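Local coordinates for RimK domain protein ATP-grasp (Sphaerobacter thermophilus, PDB 5I47), which probably binds ATP and a metal ion and, as a RimK-like ATP-grasp protein, may ligate an amino acid such as glutamate to a carboxylate, at residues R19-A24 with G269-F274. Sequence-based numbering, arbitrary orientation.
Sequences RLLIEA and GMIADF
Ala24 sets its methyl group against the backbone of the other helix at Gly269, CB lying 4.0 Å from Gly269 CA. The two backbones come nearest here, with Ala24 CA and Gly269 CA 5.3 Å apart. One turn further along 267-275, the methyl of Ala272 meets the same group, 3.9 Å separating Ala24 CB from Ala272 CB. Ala24 thus rests against two successive turns of its partner.

The second patch is made by branched side chains. Leu21 starts out alongside the interface, and its delta branch does the reaching: CD2 comes to 3.6 Å from Ile271 CG2 and also touches Ile271 CB. On the isoleucine, the gamma methyl that meets it is the one anti to the backbone N, while CG1 takes the place anti to the carbonyl carbon. Leu56 on strand 54-57 touches both Leu21 and Ile271, and Ala186 on strand 180-187 packs on Ile271 as well.

No hydrogen bond joins the segments directly; polar ties run through Arg28, the residue just after helix 16-27. Its NH1 bonds to the backbone carbonyl Ala24 O, and its NE forms a salt bridge with Asp273 OD1, so this one side chain links the two helices. The side chain of Ala272 touches it too.

The axes of the segments pass 8.9 Å apart and cross at -58°, with alanine and glycine at one end of the contact and leucine and isoleucine at the other. The contact joins a helix of the Rossmann-like preATP-grasp domain to the C-terminal helix of the ATP-grasp region, a domain-to-domain packing within the ATP-grasp fold.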
loop_
_atom_site.group_PDB
_atom_site.type_symbol
_atom_site.label_atom_id
_atom_site.label_comp_id
_atom_site.label_asym_id
_atom_site.label_seq_id
_atom_site.Cartn_x
_atom_site.Cartn_y
_atom_site.Cartn_z
ATOM N N ARG B 19 -2.646 -27.639 11.748
ATOM C CA ARG B 19 -2.359 -28.685 12.724
ATOM C C ARG B 19 -1.080 -29.446 12.393
ATOM O O ARG B 19 -0.360 -29.860 13.308
ATOM C CB ARG B 19 -3.545 -29.647 12.841
ATOM C CG ARG B 19 -3.883 -30.410 11.578
ATOM C CD ARG B 19 -5.291 -30.971 11.651
ATOM N NE ARG B 19 -6.224 -29.971 12.163
ATOM C CZ ARG B 19 -7.502 -29.887 11.810
ATOM N NH1 ARG B 19 -8.007 -30.741 10.928
ATOM N NH2 ARG B 19 -8.274 -28.942 12.333
ATOM N N LEU B 20 -0.781 -29.637 11.102
ATOM C CA LEU B 20 0.511 -30.197 10.712
ATOM C C LEU B 20 1.657 -29.350 11.248
ATOM O O LEU B 20 2.674 -29.883 11.710
ATOM C CB LEU B 20 0.608 -30.303 9.191
ATOM C CG LEU B 20 -0.320 -31.287 8.485
ATOM C CD1 LEU B 20 -0.117 -31.223 6.977
ATOM C CD2 LEU B 20 -0.079 -32.693 9.005
ATOM N N LEU B 21 1.510 -28.023 11.190
ATOM C CA LEU B 21 2.537 -27.141 11.729
ATOM C C LEU B 21 2.619 -27.234 13.246
ATOM O O LEU B 21 3.712 -27.127 13.812
ATOM C CB LEU B 21 2.269 -25.702 11.287
ATOM C CG LEU B 21 2.609 -25.412 9.824
ATOM C CD1 LEU B 21 1.747 -24.289 9.276
ATOM C CD2 LEU B 21 4.085 -25.074 9.679
ATOM N N ILE B 22 1.485 -27.438 13.922
ATOM C CA ILE B 22 1.528 -27.600 15.370
ATOM C C ILE B 22 2.287 -28.866 15.743
ATOM O O ILE B 22 2.997 -28.897 16.755
ATOM C CB ILE B 22 0.103 -27.582 15.954
ATOM C CG1 ILE B 22 -0.530 -26.205 15.736
ATOM C CG2 ILE B 22 0.118 -27.938 17.436
ATOM C CD1 ILE B 22 -1.722 -25.928 16.616
ATOM N N GLU B 23 2.177 -29.920 14.928
ATOM C CA GLU B 23 2.986 -31.114 15.157
ATOM C C GLU B 23 4.464 -30.818 14.943
ATOM O O GLU B 23 5.303 -31.147 15.791
ATOM C CB GLU B 23 2.534 -32.249 14.237
ATOM C CG GLU B 23 1.115 -32.738 14.479
ATOM C CD GLU B 23 0.724 -33.880 13.555
ATOM O OE1 GLU B 23 1.622 -34.642 13.129
ATOM O OE2 GLU B 23 -0.482 -34.013 13.250
ATOM N N ALA B 24 4.799 -30.187 13.815
ATOM C CA ALA B 24 6.200 -29.944 13.488
ATOM C C ALA B 24 6.853 -29.003 14.493
ATOM O O ALA B 24 8.022 -29.184 14.850
ATOM C CB ALA B 24 6.314 -29.388 12.068
ATOM N N GLY B 269 7.408 -29.497 8.159
ATOM C CA GLY B 269 8.695 -29.576 8.828
ATOM C C GLY B 269 9.675 -28.536 8.324
ATOM O O GLY B 269 10.372 -27.892 9.113
HETATM N N MSE B 270 9.734 -28.349 7.011
HETATM C CA MSE B 270 10.606 -27.349 6.409
HETATM C C MSE B 270 10.248 -25.941 6.870
HETATM O O MSE B 270 11.126 -25.122 7.136
HETATM C CB MSE B 270 10.528 -27.431 4.888
HETATM C CG MSE B 270 10.889 -28.790 4.332
HETATM SE SE MSE B 270 10.547 -28.902 2.419
HETATM C CE MSE B 270 11.775 -27.502 1.815
ATOM N N ILE B 271 8.945 -25.669 6.956
ATOM C CA ILE B 271 8.482 -24.362 7.412
ATOM C C ILE B 271 8.865 -24.143 8.869
ATOM O O ILE B 271 9.361 -23.073 9.243
ATOM C CB ILE B 271 6.965 -24.226 7.194
ATOM C CG1 ILE B 271 6.649 -24.223 5.698
ATOM C CG2 ILE B 271 6.436 -22.967 7.859
ATOM C CD1 ILE B 271 5.207 -23.941 5.380
ATOM N N ALA B 272 8.651 -25.155 9.713
ATOM C CA ALA B 272 9.039 -25.043 11.115
ATOM C C ALA B 272 10.540 -24.848 11.265
ATOM O O ALA B 272 10.985 -24.129 12.168
ATOM C CB ALA B 272 8.583 -26.279 11.887
ATOM N N ASP B 273 11.335 -25.477 10.394
ATOM C CA ASP B 273 12.776 -25.249 10.410
ATOM C C ASP B 273 13.110 -23.827 9.983
ATOM O O ASP B 273 13.961 -23.172 10.593
ATOM C CB ASP B 273 13.485 -26.258 9.505
ATOM C CG ASP B 273 13.539 -27.653 10.104
ATOM O OD1 ASP B 273 13.526 -27.771 11.350
ATOM O OD2 ASP B 273 13.603 -28.633 9.327
ATOM N N PHE B 274 12.449 -23.329 8.935
ATOM C CA PHE B 274 12.730 -21.979 8.464
ATOM C C PHE B 274 12.351 -20.926 9.499
ATOM O O PHE B 274 12.975 -19.862 9.551
ATOM C CB PHE B 274 11.999 -21.725 7.144
ATOM C CG PHE B 274 12.268 -20.369 6.552
ATOM C CD1 PHE B 274 13.507 -20.069 6.005
ATOM C CD2 PHE B 274 11.280 -19.396 6.536
ATOM C CE1 PHE B 274 13.756 -18.822 5.463
ATOM C CE2 PHE B 274 11.524 -18.147 5.991
ATOM C CZ PHE B 274 12.762 -17.862 5.453
#